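Stage II sporulation protein E (SpoIIE) (PDB 3ZT9) probably acts as a manganese-binding phosphatase of the PP2C superfamily in stressosome signalling linked to the control of secondary messengers. Local coordinates at residues G94-A99 and I115-T120; S110-I115 and K136-E141. All blocks are in the same frame, centred on the assembly; numbering follows the deposited sequence.

Overall arrangement
Following the chain, strand 95-101 of one antiparallel sheet leads into strand 105-110 of the other, which turns back as the short edge strand 113-115. Interaction 1 closes the excursion from 94-99 to 115-120, where the chain leaving that edge strand drops onto strand 95-101. A longer loop then delivers strand 135-138 beside strand 95-101, and interaction 2 brings 136-141 close to the turn at 110-115. The two closures cross, since their segments alternate along the chain, and they share Ile115. They also meet directly where Trp96 and Gly137 bond through their backbones. Interaction 1 joins the sheets in the buried interior, interaction 2 at the surface.

Interaction 1. Residues G94-A99 and I115-T120; sequences GLWQAA and ITPLAT
Ala98 and Pro117 mark the closest backbone approach, 6.9 Å between their CA atoms, where strand 95-101 and the irregular segment 115-120 converge while heading the same general way. The contact is made entirely of apolar side chains. Trp96 carries much of the contact: CG sits between its backbone N and carbonyl carbon (chi1 61°), which projects the indole from the strand toward the other segment. Its six-membered ring meets Ile115 at the edge, near the ring plane, with CH2 4.0 Å from Ile115 CG2. The other branch of the isoleucine joins in, as Ile115 CD1 lies 4.0 Å from Trp96 CZ2. A beta-branched residue suits this place because its two arms can spread along one ring edge.

Pro117 fills the next position. Its CG approaches the indole obliquely, 4.4 Å from Trp96 CZ3, and rests 4.2 Å from Ala98 CB. The small methyl of Ala98 lets the compact proline ring come down near the strand, while a broad tryptophan spans the wider separation at Ile115. Val106 and Ile108 of strand 105-110, together with Ala135, also pack on Pro117, so the proline is enclosed by both sheets. Packing of apolar side chains from a strand of one sheet against the edge strand of the other and the loop that follows it is characteristic of the core of the PP2C-fold beta-sandwich.

Interaction 2. Residues S110-I115 and K136-E141; sequences SAKGII and KGSYQE. With MN (manganese (II) ion), chain D.
Ala111 and Gln140 touch where the type I turn from Ser110 to Gly113 hangs over the chain leaving strand 135-138. The amide end of Gln140 lies along the alanine methyl, with NE2 3.6 Å from Ala111 CB. Gln140 CG lies between its backbone N and carbonyl carbon (chi1 82°), and the chain then extends to bring the amide up to the turn. The small methyl allows this close approach.

The firmer part is the turn itself, held by its own bonds around Ser110, and one water ties it to the other segment. Ser110 OG donates to Gly113 O at 3.0 Å, in the carbonyl plane on a lone pair, and the same oxygen also accepts from Ser110 N. Gly113 N returns a bond to Ser110 O, closing the turn, and at the backbone angles of Gly113 a CB would press on the carbonyl O of Lys112, which calls for glycine. The water donates to Ser110 OG and to Ser138 O, each at 2.8 Å. Asp143 strengthens the junction, one carboxylate oxygen accepting from Ala111 N and the other from Gln140 N.

The outer side is looser. Lys112 bends at chi2 (-52°) and again at its end, carrying NZ over Ser138, yet NZ stays 3.6 Å from Ser138 OG, a polar contact rather than a hydrogen bond. These polar side chains suit a position facing solvent.

Further along, Glu141 OE2 binds a manganese ion at 2.1 Å. The terminal carboxylate of Arg193 and four waters complete the site, while Arg91 pairs with Glu141 OE1 and probably steadies the carboxylate. Strand 113-115 edges one sheet beside strand 105-110, and strand 135-138 edges the other beside strand 95-101, so the contact links the edges of the two sheets, with the turn on one side and the chain leaving strand 135-138 on the other.

Interaction 1. Residues G94-A99 and I115-T120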
loop_
_atom_site.group_PDB
_atom_site.type_symbol
_atom_site.label_atom_id
_atom_site.label_comp_id
_atom_site.label_asym_id
_atom_site.label_seq_id
_atom_site.Cartn_x
_atom_site.Cartn_y
_atom_site.Cartn_z
ATOM N N GLY A 94 6.651 -11.138 15.359
ATOM C CA GLY A 94 5.295 -10.841 15.768
ATOM C C GLY A 94 5.030 -9.343 15.859
ATOM O O GLY A 94 4.339 -8.862 16.767
ATOM N N LEU A 95 5.585 -8.604 14.910
ATOM C CA LEU A 95 5.524 -7.139 14.936
ATOM C C LEU A 95 5.222 -6.587 13.556
ATOM O O LEU A 95 5.582 -7.185 12.559
ATOM C CB LEU A 95 6.867 -6.552 15.349
ATOM C CG LEU A 95 7.441 -7.042 16.692
ATOM C CD1 LEU A 95 8.909 -6.571 16.805
ATOM C CD2 LEU A 95 6.589 -6.539 17.830
ATOM N N TRP A 96 4.575 -5.431 13.503
ATOM C CA TRP A 96 4.441 -4.683 12.232
ATOM C C TRP A 96 4.712 -3.188 12.439
ATOM O O TRP A 96 4.600 -2.649 13.553
ATOM C CB TRP A 96 3.075 -4.880 11.544
ATOM C CG TRP A 96 1.891 -4.434 12.349
ATOM C CD1 TRP A 96 1.064 -5.251 13.111
ATOM C CD2 TRP A 96 1.342 -3.105 12.450
ATOM N NE1 TRP A 96 0.062 -4.499 13.679
ATOM C CE2 TRP A 96 0.215 -3.182 13.310
ATOM C CE3 TRP A 96 1.697 -1.859 11.915
ATOM C CZ2 TRP A 96 -0.558 -2.063 13.638
ATOM C CZ3 TRP A 96 0.939 -0.732 12.262
ATOM C CH2 TRP A 96 -0.176 -0.841 13.106
ATOM N N GLN A 97 5.157 -2.537 11.364
ATOM C CA GLN A 97 5.298 -1.088 11.357
ATOM C C GLN A 97 4.645 -0.616 10.078
ATOM O O GLN A 97 4.629 -1.341 9.077
ATOM C CB GLN A 97 6.773 -0.663 11.279
ATOM C CG GLN A 97 7.645 -0.990 12.424
ATOM C CD GLN A 97 9.068 -0.462 12.187
ATOM O OE1 GLN A 97 10.043 -1.044 12.650
ATOM N NE2 GLN A 97 9.176 0.646 11.461
ATOM N N ALA A 98 4.072 0.581 10.069
ATOM C CA ALA A 98 3.549 1.044 8.792
ATOM C C ALA A 98 3.710 2.554 8.730
ATOM O O ALA A 98 3.661 3.220 9.763
ATOM C CB ALA A 98 2.089 0.701 8.662
ATOM N N ALA A 99 3.851 3.109 7.524
ATOM C CA ALA A 99 3.770 4.587 7.405
ATOM C C ALA A 99 3.167 4.957 6.060
ATOM O O ALA A 99 3.179 4.136 5.132
ATOM C CB ALA A 99 5.158 5.195 7.546
ATOM N N ILE A 115 -7.130 -1.431 13.365
ATOM C CA ILE A 115 -6.232 -0.297 13.500
ATOM C C ILE A 115 -6.020 0.378 12.158
ATOM O O ILE A 115 -5.709 -0.277 11.169
ATOM C CB ILE A 115 -4.845 -0.788 14.023
ATOM C CG1 ILE A 115 -4.997 -1.282 15.473
ATOM C CG2 ILE A 115 -3.860 0.372 13.955
ATOM C CD1 ILE A 115 -3.817 -2.206 15.989
ATOM N N THR A 116 -6.232 1.686 12.113
ATOM C CA THR A 116 -5.973 2.438 10.900
ATOM C C THR A 116 -4.777 3.382 11.127
ATOM O O THR A 116 -4.869 4.344 11.891
ATOM C CB THR A 116 -7.202 3.272 10.528
ATOM O OG1 THR A 116 -8.315 2.395 10.307
ATOM C CG2 THR A 116 -6.943 4.098 9.260
ATOM N N PRO A 117 -3.640 3.074 10.503
ATOM C CA PRO A 117 -2.470 3.949 10.652
ATOM C C PRO A 117 -2.733 5.338 10.141
ATOM O O PRO A 117 -3.416 5.515 9.131
ATOM C CB PRO A 117 -1.397 3.264 9.797
ATOM C CG PRO A 117 -1.795 1.778 9.870
ATOM C CD PRO A 117 -3.317 1.823 9.775
ATOM N N LEU A 118 -2.164 6.311 10.835
ATOM C CA LEU A 118 -2.278 7.710 10.482
ATOM C C LEU A 118 -1.289 8.076 9.387
ATOM O O LEU A 118 -0.097 7.771 9.506
ATOM C CB LEU A 118 -1.978 8.541 11.713
ATOM C CG LEU A 118 -1.886 10.038 11.434
ATOM C CD1 LEU A 118 -3.200 10.519 10.818
ATOM C CD2 LEU A 118 -1.579 10.758 12.741
ATOM N N ALA A 119 -1.796 8.716 8.342
ATOM C CA ALA A 119 -0.995 9.188 7.229
ATOM C C ALA A 119 -0.339 10.494 7.603
ATOM O O ALA A 119 -0.893 11.282 8.361
ATOM C CB ALA A 119 -1.866 9.430 5.967
ATOM N N THR A 120 0.841 10.710 7.048
ATOM C CA THR A 120 1.468 12.034 7.117
ATOM C C THR A 120 1.237 12.734 5.792
ATOM O O THR A 120 1.524 12.170 4.777
ATOM C CB THR A 120 2.984 11.905 7.382
ATOM O OG1 THR A 120 3.681 11.713 6.157
ATOM C CG2 THR A 120 3.254 10.722 8.283
#

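Interaction 2. Residues S110-I115 and K136-E141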
loop_
_atom_site.group_PDB
_atom_site.type_symbol
_atom_site.label_atom_id
_atom_site.label_comp_id
_atom_site.label_asym_id
_atom_site.label_seq_id
_atom_site.Cartn_x
_atom_site.Cartn_y
_atom_site.Cartn_z
ATOM N N SER A 110 -6.690 -6.825 13.458
ATOM C CA SER A 110 -5.802 -7.659 14.267
ATOM C C SER A 110 -6.457 -8.120 15.527
ATOM O O SER A 110 -7.492 -7.572 15.961
ATOM C CB SER A 110 -4.507 -6.906 14.615
ATOM O OG SER A 110 -4.695 -6.080 15.759
ATOM N N ALA A 111 -5.819 -9.095 16.161
ATOM C CA ALA A 111 -6.345 -9.681 17.391
ATOM C C ALA A 111 -6.404 -8.613 18.466
ATOM O O ALA A 111 -7.181 -8.718 19.408
ATOM C CB ALA A 111 -5.450 -10.860 17.849
ATOM N N LYS A 112 -5.571 -7.585 18.301
ATOM C CA LYS A 112 -5.533 -6.418 19.203
ATOM C C LYS A 112 -6.508 -5.317 18.836
ATOM O O LYS A 112 -6.540 -4.298 19.524
ATOM C CB LYS A 112 -4.133 -5.774 19.221
ATOM C CG LYS A 112 -3.004 -6.676 19.631
ATOM C CD LYS A 112 -3.308 -7.351 20.945
ATOM C CE LYS A 112 -2.098 -8.085 21.478
ATOM N NZ LYS A 112 -0.992 -7.152 21.783
ATOM N N GLY A 113 -7.262 -5.485 17.743
ATOM C CA GLY A 113 -8.275 -4.515 17.342
ATOM C C GLY A 113 -8.104 -4.080 15.902
ATOM O O GLY A 113 -7.135 -4.417 15.282
ATOM N N ILE A 114 -9.068 -3.351 15.370
ATOM C CA ILE A 114 -8.995 -2.856 14.006
ATOM C C ILE A 114 -8.244 -1.526 14.090
ATOM O O ILE A 114 -8.655 -0.623 14.807
ATOM C CB ILE A 114 -10.378 -2.649 13.417
ATOM C CG1 ILE A 114 -11.172 -3.960 13.492
ATOM C CG2 ILE A 114 -10.259 -2.198 11.978
ATOM C CD1 ILE A 114 -10.494 -5.079 12.840
ATOM N N ILE A 115 -7.130 -1.431 13.365
ATOM C CA ILE A 115 -6.232 -0.297 13.500
ATOM C C ILE A 115 -6.020 0.378 12.158
ATOM O O ILE A 115 -5.709 -0.277 11.169
ATOM C CB ILE A 115 -4.845 -0.788 14.023
ATOM C CG1 ILE A 115 -4.997 -1.282 15.473
ATOM C CG2 ILE A 115 -3.860 0.372 13.955
ATOM C CD1 ILE A 115 -3.817 -2.206 15.989
ATOM N N LYS A 136 3.024 1.458 14.866
ATOM C CA LYS A 136 3.624 0.165 15.190
ATOM C C LYS A 136 2.606 -0.688 15.870
ATOM O O LYS A 136 1.800 -0.167 16.612
ATOM C CB LYS A 136 4.759 0.385 16.182
ATOM C CG LYS A 136 5.922 1.093 15.525
ATOM C CD LYS A 136 7.123 1.165 16.401
ATOM C CE LYS A 136 8.247 1.853 15.657
ATOM N NZ LYS A 136 9.432 2.031 16.524
ATOM N N GLY A 137 2.660 -2.006 15.677
ATOM C CA GLY A 137 1.698 -2.866 16.351
ATOM C C GLY A 137 2.230 -4.279 16.473
ATOM O O GLY A 137 3.367 -4.558 16.062
ATOM N N SER A 138 1.422 -5.147 17.091
ATOM C CA SER A 138 1.772 -6.554 17.271
ATOM C C SER A 138 1.053 -7.353 16.213
ATOM O O SER A 138 -0.134 -7.104 15.949
ATOM C CB SER A 138 1.289 -7.047 18.636
ATOM O OG SER A 138 1.812 -6.227 19.664
ATOM N N TYR A 139 1.777 -8.286 15.596
ATOM C CA TYR A 139 1.207 -9.164 14.571
ATOM C C TYR A 139 1.057 -10.584 15.132
ATOM O O TYR A 139 1.955 -11.110 15.791
ATOM C CB TYR A 139 2.116 -9.223 13.322
ATOM C CG TYR A 139 1.684 -10.345 12.373
ATOM C CD1 TYR A 139 0.651 -10.134 11.447
ATOM C CD2 TYR A 139 2.288 -11.592 12.429
ATOM C CE1 TYR A 139 0.217 -11.160 10.603
ATOM C CE2 TYR A 139 1.863 -12.627 11.578
ATOM C CZ TYR A 139 0.841 -12.388 10.673
ATOM O OH TYR A 139 0.401 -13.392 9.861
ATOM N N GLN A 140 -0.067 -11.225 14.875
ATOM C CA GLN A 140 -0.099 -12.651 15.103
ATOM C C GLN A 140 -0.826 -13.258 13.913
ATOM O O GLN A 140 -1.643 -12.607 13.288
ATOM C CB GLN A 140 -0.756 -12.984 16.439
ATOM C CG GLN A 140 -2.232 -13.015 16.449
ATOM C CD GLN A 140 -2.761 -13.529 17.779
ATOM O OE1 GLN A 140 -3.358 -14.592 17.853
ATOM N NE2 GLN A 140 -2.521 -12.774 18.836
ATOM N N GLU A 141 -0.526 -14.508 13.617
ATOM C CA GLU A 141 -1.186 -15.177 12.506
ATOM C C GLU A 141 -2.714 -15.034 12.579
ATOM O O GLU A 141 -3.321 -15.203 13.641
ATOM C CB GLU A 141 -0.778 -16.659 12.524
ATOM C CG GLU A 141 -1.631 -17.515 11.611
ATOM C CD GLU A 141 -1.610 -17.037 10.185
ATOM O OE1 GLU A 141 -0.496 -17.004 9.628
ATOM O OE2 GLU A 141 -2.696 -16.682 9.631
HETATM MN MN MN D . -3.374 -16.722 7.661
HETATM O O HOH W 1 -2.082 -5.061 15.820
HETATM O O HOH W 2 -1.234 -16.804 7.094
HETATM O O HOH W 3 -5.496 -16.808 8.106
HETATM O O HOH W 4 -3.581 -18.922 7.992
HETATM O O HOH W 5 -4.148 -17.214 5.577
#